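Local coordinates for G protein alpha subunit (Entamoeba histolytica, PDB 4FID), which probably binds and hydrolyses GTP as the alpha subunit of a heterotrimeric G protein, relaying signals from membrane receptors, and here holds GDP, at residues C187-T192 / L232-K237; T7-G12 / I166-Q171; G276-E281 / E300-N305. All blocks are in the same frame, centred on the assembly; numbering follows the deposited sequence.

Contact 1 (C187-T192 / L232-K237); sequences CAIFVT and LIFLNK. With GDP (guanosine-5'-diphosphate), chain C.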
loop_
_atom_site.group_PDB
_atom_site.type_symbol
_atom_site.label_atom_id
_atom_site.label_comp_id
_atom_site.label_asym_id
_atom_site.label_seq_id
_atom_site.Cartn_x
_atom_site.Cartn_y
_atom_site.Cartn_z
ATOM N N CYS A 187 10.892 -4.703 -17.225
ATOM C CA CYS A 187 10.209 -5.401 -16.157
ATOM C C CYS A 187 8.914 -4.700 -15.747
ATOM O O CYS A 187 8.866 -3.485 -15.575
ATOM C CB CYS A 187 11.137 -5.523 -14.950
ATOM S SG CYS A 187 10.349 -6.199 -13.491
ATOM N N ALA A 188 7.862 -5.486 -15.599
ATOM C CA ALA A 188 6.596 -4.973 -15.128
ATOM C C ALA A 188 6.329 -5.567 -13.746
ATOM O O ALA A 188 6.301 -6.766 -13.591
ATOM C CB ALA A 188 5.494 -5.347 -16.104
ATOM N N ILE A 189 6.177 -4.727 -12.736
ATOM C CA ILE A 189 5.884 -5.221 -11.404
ATOM C C ILE A 189 4.415 -4.962 -11.035
ATOM O O ILE A 189 3.979 -3.813 -10.957
ATOM C CB ILE A 189 6.810 -4.564 -10.368
ATOM C CG1 ILE A 189 8.277 -4.851 -10.719
ATOM C CG2 ILE A 189 6.478 -5.051 -8.955
ATOM C CD1 ILE A 189 9.273 -4.436 -9.633
ATOM N N PHE A 190 3.650 -6.029 -10.824
ATOM C CA PHE A 190 2.254 -5.883 -10.423
ATOM C C PHE A 190 2.126 -5.991 -8.903
ATOM O O PHE A 190 2.517 -6.993 -8.311
ATOM C CB PHE A 190 1.358 -6.928 -11.113
ATOM C CG PHE A 190 -0.098 -6.831 -10.735
ATOM C CD1 PHE A 190 -0.910 -5.838 -11.277
ATOM C CD2 PHE A 190 -0.661 -7.734 -9.840
ATOM C CE1 PHE A 190 -2.261 -5.739 -10.938
ATOM C CE2 PHE A 190 -2.013 -7.641 -9.483
ATOM C CZ PHE A 190 -2.814 -6.644 -10.043
ATOM N N VAL A 191 1.580 -4.948 -8.285
ATOM C CA VAL A 191 1.384 -4.925 -6.853
ATOM C C VAL A 191 -0.071 -5.160 -6.518
ATOM O O VAL A 191 -0.977 -4.589 -7.157
ATOM C CB VAL A 191 1.777 -3.567 -6.251
ATOM C CG1 VAL A 191 1.875 -3.671 -4.699
ATOM C CG2 VAL A 191 3.067 -3.072 -6.855
ATOM N N THR A 192 -0.295 -5.992 -5.503
ATOM C CA THR A 192 -1.642 -6.231 -5.018
ATOM C C THR A 192 -1.662 -6.370 -3.487
ATOM O O THR A 192 -0.699 -6.816 -2.858
ATOM C CB THR A 192 -2.303 -7.457 -5.714
ATOM O OG1 THR A 192 -3.711 -7.496 -5.413
ATOM C CG2 THR A 192 -1.636 -8.770 -5.265
ATOM N N LEU A 232 6.680 -9.652 -12.442
ATOM C CA LEU A 232 6.821 -9.886 -11.013
ATOM C C LEU A 232 5.526 -9.509 -10.335
ATOM O O LEU A 232 4.838 -8.591 -10.780
ATOM C CB LEU A 232 7.933 -9.000 -10.433
ATOM C CG LEU A 232 9.369 -9.531 -10.467
ATOM C CD1 LEU A 232 9.744 -9.957 -11.888
ATOM C CD2 LEU A 232 10.373 -8.509 -9.896
ATOM N N ILE A 233 5.200 -10.184 -9.241
ATOM C CA ILE A 233 4.042 -9.796 -8.456
ATOM C C ILE A 233 4.476 -9.546 -7.038
ATOM O O ILE A 233 5.098 -10.411 -6.430
ATOM C CB ILE A 233 2.967 -10.889 -8.432
ATOM C CG1 ILE A 233 2.388 -11.094 -9.815
ATOM C CG2 ILE A 233 1.826 -10.501 -7.495
ATOM C CD1 ILE A 233 1.265 -12.085 -9.807
ATOM N N PHE A 234 4.146 -8.376 -6.503
ATOM C CA PHE A 234 4.386 -8.121 -5.088
ATOM C C PHE A 234 3.068 -8.297 -4.375
ATOM O O PHE A 234 2.122 -7.542 -4.582
ATOM C CB PHE A 234 4.932 -6.707 -4.818
ATOM C CG PHE A 234 6.373 -6.496 -5.234
ATOM C CD1 PHE A 234 7.128 -7.531 -5.772
ATOM C CD2 PHE A 234 6.967 -5.242 -5.085
ATOM C CE1 PHE A 234 8.455 -7.324 -6.165
ATOM C CE2 PHE A 234 8.286 -5.021 -5.463
ATOM C CZ PHE A 234 9.036 -6.072 -6.009
ATOM N N LEU A 235 2.996 -9.321 -3.552
ATOM C CA LEU A 235 1.820 -9.548 -2.745
ATOM C C LEU A 235 2.020 -8.707 -1.500
ATOM O O LEU A 235 2.705 -9.101 -0.551
ATOM C CB LEU A 235 1.709 -11.035 -2.417
ATOM C CG LEU A 235 1.678 -11.848 -3.721
ATOM C CD1 LEU A 235 2.151 -13.302 -3.517
ATOM C CD2 LEU A 235 0.291 -11.808 -4.339
ATOM N N ASN A 236 1.428 -7.530 -1.514
ATOM C CA ASN A 236 1.770 -6.514 -0.536
ATOM C C ASN A 236 0.860 -6.525 0.680
ATOM O O ASN A 236 -0.254 -7.093 0.651
ATOM C CB ASN A 236 1.738 -5.142 -1.196
ATOM C CG ASN A 236 2.422 -4.092 -0.371
ATOM O OD1 ASN A 236 3.486 -4.338 0.207
ATOM N ND2 ASN A 236 1.828 -2.895 -0.324
ATOM N N LYS A 237 1.351 -5.905 1.749
ATOM C CA LYS A 237 0.619 -5.813 3.013
ATOM C C LYS A 237 0.523 -7.156 3.705
ATOM O O LYS A 237 -0.499 -7.476 4.302
ATOM C CB LYS A 237 -0.772 -5.205 2.809
ATOM C CG LYS A 237 -0.723 -3.825 2.100
ATOM C CD LYS A 237 -2.081 -3.132 2.137
ATOM C CE LYS A 237 -2.003 -1.704 1.628
ATOM N NZ LYS A 237 -3.339 -1.055 1.609
HETATM P PB GDP C . -1.651 3.374 -4.562
HETATM O O1B GDP C . -1.274 4.822 -4.748
HETATM O O2B GDP C . -3.070 3.168 -5.038
HETATM O O3B GDP C . -0.704 2.550 -5.398
HETATM O O3A GDP C . -1.567 2.904 -3.005
HETATM P PA GDP C . -0.813 3.737 -1.826
HETATM O O1A GDP C . 0.691 3.578 -1.905
HETATM O O2A GDP C . -1.190 5.208 -1.857
HETATM O "O5'" GDP C . -1.395 3.083 -0.463
HETATM C "C5'" GDP C . -2.066 3.903 0.498
HETATM C "C4'" GDP C . -1.857 3.419 1.941
HETATM O "O4'" GDP C . -1.463 2.042 2.010
HETATM C "C3'" GDP C . -0.796 4.231 2.686
HETATM O "O3'" GDP C . -1.366 4.782 3.891
HETATM C "C2'" GDP C . 0.316 3.237 2.991
HETATM O "O2'" GDP C . 0.973 3.541 4.235
HETATM C "C1'" GDP C . -0.424 1.896 2.984
HETATM N N9 GDP C . 0.468 0.734 2.693
HETATM C C8 GDP C . 1.063 0.407 1.524
HETATM N N7 GDP C . 1.800 -0.731 1.647
HETATM C C5 GDP C . 1.679 -1.156 2.919
HETATM C C6 GDP C . 2.193 -2.284 3.739
HETATM O O6 GDP C . 2.942 -3.150 3.249
HETATM N N1 GDP C . 1.840 -2.352 5.027
HETATM C C2 GDP C . 1.023 -1.441 5.592
HETATM N N2 GDP C . 0.698 -1.584 6.896
HETATM N N3 GDP C . 0.510 -0.384 4.910
HETATM C C4 GDP C . 0.798 -0.193 3.599
#

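Contact 2 (T7-G12 / I166-Q171); sequences TVMLLG and IDVGGQ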
loop_
_atom_site.group_PDB
_atom_site.type_symbol
_atom_site.label_atom_id
_atom_site.label_comp_id
_atom_site.label_asym_id
_atom_site.label_seq_id
_atom_site.Cartn_x
_atom_site.Cartn_y
_atom_site.Cartn_z
ATOM N N THR A 7 14.535 -0.365 -17.076
ATOM C CA THR A 7 13.241 0.240 -16.879
ATOM C C THR A 7 12.254 -0.682 -16.164
ATOM O O THR A 7 12.078 -1.838 -16.519
ATOM C CB THR A 7 12.682 0.719 -18.210
ATOM O OG1 THR A 7 13.496 1.798 -18.672
ATOM C CG2 THR A 7 11.247 1.203 -18.057
ATOM N N VAL A 8 11.600 -0.137 -15.154
ATOM C CA VAL A 8 10.684 -0.900 -14.338
ATOM C C VAL A 8 9.394 -0.129 -14.234
ATOM O O VAL A 8 9.400 1.064 -13.942
ATOM C CB VAL A 8 11.235 -1.080 -12.927
ATOM C CG1 VAL A 8 10.221 -1.784 -12.062
ATOM C CG2 VAL A 8 12.550 -1.848 -12.971
HETATM N N MSE A 9 8.288 -0.819 -14.472
HETATM C CA MSE A 9 6.967 -0.205 -14.461
HETATM C C MSE A 9 6.128 -0.785 -13.329
HETATM O O MSE A 9 5.963 -2.005 -13.253
HETATM C CB MSE A 9 6.285 -0.439 -15.806
HETATM C CG MSE A 9 4.885 0.111 -15.882
HETATM SE SE MSE A 9 4.037 -0.018 -17.654
HETATM C CE MSE A 9 4.907 1.462 -18.595
ATOM N N LEU A 10 5.621 0.076 -12.444
ATOM C CA LEU A 10 4.725 -0.370 -11.380
ATOM C C LEU A 10 3.276 -0.246 -11.803
ATOM O O LEU A 10 2.821 0.843 -12.151
ATOM C CB LEU A 10 4.923 0.441 -10.102
ATOM C CG LEU A 10 6.208 0.192 -9.311
ATOM C CD1 LEU A 10 6.155 0.967 -8.021
ATOM C CD2 LEU A 10 6.415 -1.289 -9.051
ATOM N N LEU A 11 2.563 -1.368 -11.774
ATOM C CA LEU A 11 1.110 -1.412 -11.971
ATOM C C LEU A 11 0.405 -1.902 -10.724
ATOM O O LEU A 11 0.983 -2.593 -9.909
ATOM C CB LEU A 11 0.726 -2.353 -13.118
ATOM C CG LEU A 11 0.902 -1.970 -14.611
ATOM C CD1 LEU A 11 0.704 -0.498 -14.896
ATOM C CD2 LEU A 11 2.239 -2.427 -15.148
ATOM N N GLY A 12 -0.876 -1.597 -10.597
ATOM C CA GLY A 12 -1.651 -2.224 -9.561
ATOM C C GLY A 12 -3.024 -1.649 -9.505
ATOM O O GLY A 12 -3.304 -0.727 -10.227
ATOM N N ILE A 166 8.747 3.733 -13.613
ATOM C CA ILE A 166 7.527 4.356 -14.114
ATOM C C ILE A 166 6.359 3.900 -13.278
ATOM O O ILE A 166 5.988 2.728 -13.324
ATOM C CB ILE A 166 7.241 3.960 -15.565
ATOM C CG1 ILE A 166 8.449 4.303 -16.451
ATOM C CG2 ILE A 166 5.900 4.619 -16.061
ATOM C CD1 ILE A 166 8.428 3.637 -17.798
ATOM N N ASP A 167 5.787 4.820 -12.503
ATOM C CA ASP A 167 4.664 4.502 -11.606
ATOM C C ASP A 167 3.342 4.901 -12.266
ATOM O O ASP A 167 3.024 6.087 -12.365
ATOM C CB ASP A 167 4.856 5.209 -10.260
ATOM C CG ASP A 167 3.696 5.007 -9.305
ATOM O OD1 ASP A 167 3.700 5.682 -8.255
ATOM O OD2 ASP A 167 2.781 4.195 -9.578
ATOM N N VAL A 168 2.587 3.914 -12.738
ATOM C CA VAL A 168 1.347 4.194 -13.458
ATOM C C VAL A 168 0.140 4.164 -12.527
ATOM O O VAL A 168 -0.204 3.120 -12.003
ATOM C CB VAL A 168 1.100 3.184 -14.593
ATOM C CG1 VAL A 168 -0.081 3.629 -15.420
ATOM C CG2 VAL A 168 2.331 3.029 -15.472
ATOM N N GLY A 169 -0.498 5.309 -12.319
ATOM C CA GLY A 169 -1.679 5.373 -11.475
ATOM C C GLY A 169 -2.952 5.570 -12.288
ATOM O O GLY A 169 -3.101 4.969 -13.356
ATOM N N GLY A 170 -3.871 6.395 -11.779
ATOM C CA GLY A 170 -5.092 6.749 -12.491
ATOM C C GLY A 170 -6.154 5.666 -12.614
ATOM O O GLY A 170 -5.973 4.533 -12.157
ATOM N N GLN A 171 -7.274 6.022 -13.237
ATOM C CA GLN A 171 -8.365 5.079 -13.454
ATOM C C GLN A 171 -7.899 3.979 -14.382
ATOM O O GLN A 171 -6.983 4.183 -15.175
ATOM C CB GLN A 171 -9.562 5.779 -14.099
ATOM C CG GLN A 171 -10.211 6.855 -13.252
ATOM C CD GLN A 171 -11.648 7.114 -13.660
ATOM O OE1 GLN A 171 -11.915 7.630 -14.745
ATOM N NE2 GLN A 171 -12.585 6.748 -12.789
#

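Contact 3 (G276-E281 / E300-N305); sequences GKLQTE and EKVYTN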
loop_
_atom_site.group_PDB
_atom_site.type_symbol
_atom_site.label_atom_id
_atom_site.label_comp_id
_atom_site.label_asym_id
_atom_site.label_seq_id
_atom_site.Cartn_x
_atom_site.Cartn_y
_atom_site.Cartn_z
ATOM N N GLY A 276 -3.020 -18.975 -11.945
ATOM C CA GLY A 276 -3.577 -20.128 -12.641
ATOM C C GLY A 276 -2.535 -21.158 -13.061
ATOM O O GLY A 276 -1.751 -21.633 -12.238
ATOM N N LYS A 277 -2.514 -21.492 -14.349
ATOM C CA LYS A 277 -1.585 -22.492 -14.893
ATOM C C LYS A 277 -0.190 -21.963 -15.257
ATOM O O LYS A 277 0.664 -22.739 -15.689
ATOM C CB LYS A 277 -2.166 -23.142 -16.156
ATOM C CG LYS A 277 -3.585 -23.634 -16.040
ATOM C CD LYS A 277 -3.893 -24.658 -17.122
ATOM C CE LYS A 277 -3.118 -25.959 -16.897
ATOM N NZ LYS A 277 -3.344 -26.979 -17.967
ATOM N N LEU A 278 0.041 -20.659 -15.135
ATOM C CA LEU A 278 1.366 -20.115 -15.456
ATOM C C LEU A 278 2.456 -20.769 -14.609
ATOM O O LEU A 278 2.216 -21.150 -13.469
ATOM C CB LEU A 278 1.398 -18.597 -15.247
ATOM C CG LEU A 278 0.369 -17.764 -16.017
ATOM C CD1 LEU A 278 0.436 -16.267 -15.621
ATOM C CD2 LEU A 278 0.566 -17.917 -17.508
ATOM N N GLN A 279 3.656 -20.902 -15.155
ATOM C CA GLN A 279 4.787 -21.330 -14.333
ATOM C C GLN A 279 5.131 -20.167 -13.409
ATOM O O GLN A 279 5.136 -19.014 -13.843
ATOM C CB GLN A 279 5.997 -21.706 -15.202
ATOM C CG GLN A 279 5.856 -23.025 -15.973
ATOM C CD GLN A 279 6.677 -23.060 -17.270
ATOM O OE1 GLN A 279 7.617 -22.275 -17.451
ATOM N NE2 GLN A 279 6.320 -23.974 -18.179
ATOM N N THR A 280 5.403 -20.449 -12.141
ATOM C CA THR A 280 5.718 -19.374 -11.203
ATOM C C THR A 280 6.921 -19.700 -10.346
ATOM O O THR A 280 7.300 -20.851 -10.203
ATOM C CB THR A 280 4.522 -19.013 -10.266
ATOM O OG1 THR A 280 4.098 -20.171 -9.542
ATOM C CG2 THR A 280 3.351 -18.457 -11.049
ATOM N N GLU A 281 7.508 -18.671 -9.760
ATOM C CA GLU A 281 8.689 -18.839 -8.941
ATOM C C GLU A 281 8.705 -17.800 -7.819
ATOM O O GLU A 281 8.654 -16.602 -8.074
ATOM C CB GLU A 281 9.935 -18.699 -9.814
ATOM C CG GLU A 281 11.253 -18.804 -9.066
ATOM C CD GLU A 281 12.422 -18.991 -10.012
ATOM O OE1 GLU A 281 13.531 -18.488 -9.707
ATOM O OE2 GLU A 281 12.222 -19.634 -11.071
ATOM N N GLU A 300 5.927 -18.999 -20.294
ATOM C CA GLU A 300 6.034 -17.751 -19.550
ATOM C C GLU A 300 5.991 -18.017 -18.040
ATOM O O GLU A 300 5.222 -18.870 -17.557
ATOM C CB GLU A 300 4.939 -16.761 -19.968
ATOM C CG GLU A 300 5.042 -15.405 -19.286
ATOM C CD GLU A 300 6.155 -14.529 -19.854
ATOM O OE1 GLU A 300 7.264 -14.513 -19.271
ATOM O OE2 GLU A 300 5.914 -13.850 -20.880
ATOM N N LYS A 301 6.832 -17.283 -17.311
ATOM C CA LYS A 301 7.053 -17.533 -15.896
ATOM C C LYS A 301 6.870 -16.246 -15.098
ATOM O O LYS A 301 7.335 -15.189 -15.505
ATOM C CB LYS A 301 8.458 -18.103 -15.681
ATOM C CG LYS A 301 8.819 -18.367 -14.220
ATOM C CD LYS A 301 10.267 -18.843 -14.057
ATOM C CE LYS A 301 10.457 -20.272 -14.564
ATOM N NZ LYS A 301 11.875 -20.711 -14.459
ATOM N N VAL A 302 6.195 -16.347 -13.958
ATOM C CA VAL A 302 5.900 -15.196 -13.110
ATOM C C VAL A 302 6.627 -15.321 -11.766
ATOM O O VAL A 302 6.519 -16.344 -11.072
ATOM C CB VAL A 302 4.376 -15.085 -12.857
ATOM C CG1 VAL A 302 4.076 -13.998 -11.864
ATOM C CG2 VAL A 302 3.654 -14.822 -14.150
ATOM N N TYR A 303 7.370 -14.286 -11.394
ATOM C CA TYR A 303 8.097 -14.301 -10.129
ATOM C C TYR A 303 7.273 -13.607 -9.041
ATOM O O TYR A 303 6.708 -12.542 -9.273
ATOM C CB TYR A 303 9.468 -13.649 -10.301
ATOM C CG TYR A 303 10.320 -14.333 -11.345
ATOM C CD1 TYR A 303 10.164 -14.041 -12.702
ATOM C CD2 TYR A 303 11.278 -15.280 -10.986
ATOM C CE1 TYR A 303 10.946 -14.666 -13.672
ATOM C CE2 TYR A 303 12.068 -15.905 -11.949
ATOM C CZ TYR A 303 11.894 -15.597 -13.286
ATOM O OH TYR A 303 12.659 -16.220 -14.240
ATOM N N THR A 304 7.180 -14.226 -7.867
ATOM C CA THR A 304 6.326 -13.704 -6.810
ATOM C C THR A 304 7.109 -13.496 -5.536
ATOM O O THR A 304 8.077 -14.205 -5.263
ATOM C CB THR A 304 5.109 -14.634 -6.487
ATOM O OG1 THR A 304 5.580 -15.896 -6.009
ATOM C CG2 THR A 304 4.228 -14.867 -7.698
ATOM N N ASN A 305 6.677 -12.515 -4.750
ATOM C CA ASN A 305 7.213 -12.341 -3.412
ATOM C C ASN A 305 6.248 -11.556 -2.578
ATOM O O ASN A 305 5.668 -10.583 -3.041
ATOM C CB ASN A 305 8.563 -11.637 -3.446
ATOM C CG ASN A 305 9.539 -12.184 -2.400
ATOM O OD1 ASN A 305 9.478 -11.824 -1.234
ATOM N ND2 ASN A 305 10.453 -13.042 -2.832
#

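Contact 1 (C187-T192 / L232-K237)
The F234 ring is met on one face by the methyl CG2 of I189, a CH-pi contact 3.8 Å from the ring centroid and only 5° off the ring normal; I189 CD1 also reaches F234 CZ. The F190 ring, on the other side of the sheet, has the CG2 methyl of I233 near its plane at the edge, while F217 of helix 209-222 meets the same ring obliquely. Both aromatics belong to the central parallel sheet of the Ras-like domain, where strand 187-193 runs beside strand 230-236, whose last residue, N236, opens the N-K-x-D guanine-recognition motif (236-239). Side chains alternate: I189, V191, L232 and F234 pack on one side, F190, T192, I233 and L235 on the other, where T192 CG2 lies alongside L235 CD2 at 3.7 Å. The backbones are joined by five N-H...O=C bonds that cross in alternating directions, from L232 N to A188 O (3.1 Å) through to N236 N and T192 O. V191 CG1 packs against N236 CB, just before the chain turns to the nucleotide. The extended K237 chain spans one face of the guanine, with CG 3.7 Å from GDP C5, and its ammonium ends on the carboxylate of D117 and the carbonyl of E15. N236 has its CG anti to the backbone N (chi1 -165°), which directs the amide to the base. Its OD1 accepts from T307 OG1 and A309 N, so the amide's orientation is fixed, and ND2 also donates to S16 O, tying the base site to the phosphate-binding loop. From this held amide, N236 ND2 donates to GDP N7 at 2.9 Å with an N-H...N angle of 141°.

Contact 2 (T7-G12 / I166-Q171)
Two nucleotide-binding elements of the G-protein fold leave the sheet here side by side: strand 6-12 leads into the phosphate-binding P-loop, and strand 162-167 into the D-x-G-G-Q sequence 167-171 that, as in other G-alpha subunits, begins switch II. The strands are parallel, with M9 opposite I166 and L10 opposite D167. I166 N donates to V8 O at 2.8 Å, and I166 O receives L10 N at 2.8 Å as well as the CA-H of M9. A third bond, V168 N to L10 O (3.1 Å), carries the pairing one residue beyond the strand, so the start of the switch is still held to the sheet. The apolar packing gathers around I166 and V168. Selenomethionine M9 runs out with CG anti to its backbone N (chi1 178°) and bends at the selenium; its CG touches V168 CG2 at 3.9 Å and its terminal CE reaches I166 CG2. L11 starts away from the neighbouring segment, yet its CD1 swings back alongside V168 CB at 3.7 Å. At the other end, T7 CG2 closes on I166 CD1, also at 3.7 Å. D167 points to the other side with L10, and its OD2 forms a salt bridge with K18, the P-loop lysine that binds GDP; D167 thus sits in the second shell of the nucleotide, holding a lysine that binds it. Helix 18-28 packs on that side, A22 touching both L10 and D167, while F182 lies against M9 and I166 on the other, and strand 187-193 flanks strand 6-12 along its second edge.

Contact 3 (G276-E281 / E300-N305)
E281 O accepts a hydrogen bond from T304 N at 2.8 Å, tilted 30° from the carbonyl plane, and has a weaker CA-H...O contact from Y303 CA. The same pairing of one N-H with one CA-H recurs at Q279 O, from V302 N and K301 CA, and at V302 O, from E281 N and T280 CA. These bonds add strand 279-282 in parallel to strand 301-307 as the outermost strand of the Ras-like sheet. The extended E281 side chain, its CG anti to the backbone N (chi1 178°), lies alongside the Y303 ring. Its OE1 sits at the ring edge, in the ring plane, 3.7 Å from CE2, with the carboxylate turned 66° to the ring. OE2 forms a salt bridge with K301 NZ at 3.6 Å, and K301 CG lies above one face of the ring, offset toward its rim. On the other side of the sheet, the side chains of L278 and V302 cross, CD1 meeting CG2 at 3.8 Å beside M221 of helix 209-222. One carboxylate thus meets both an ammonium and the slightly positive ring C-H edge, a favourable but probably modest attraction where E281 and K301 are partly exposed.

In the fold
Following the chain, strand 6-12 comes first, and 153 residues, among them the all-helical domain, pass before contact 2 closes at 166-171. Contact 1 joins 187-192 to 232-237, with 39 residues between them that include helix 209-222; contact 3 closes a loop of 18 residues, most of them not modelled (286-299). The three follow in series, none nested or crossed. They nevertheless share one sheet: strand 187-193 bonds to strand 6-12, probably through I189 N to M9 O, and strand 230-236 to strand 301-307, probably through I233 N to Y303 O. Contact 1 therefore bridges contacts 2 and 3, whose nearest atoms are about 11 Å apart.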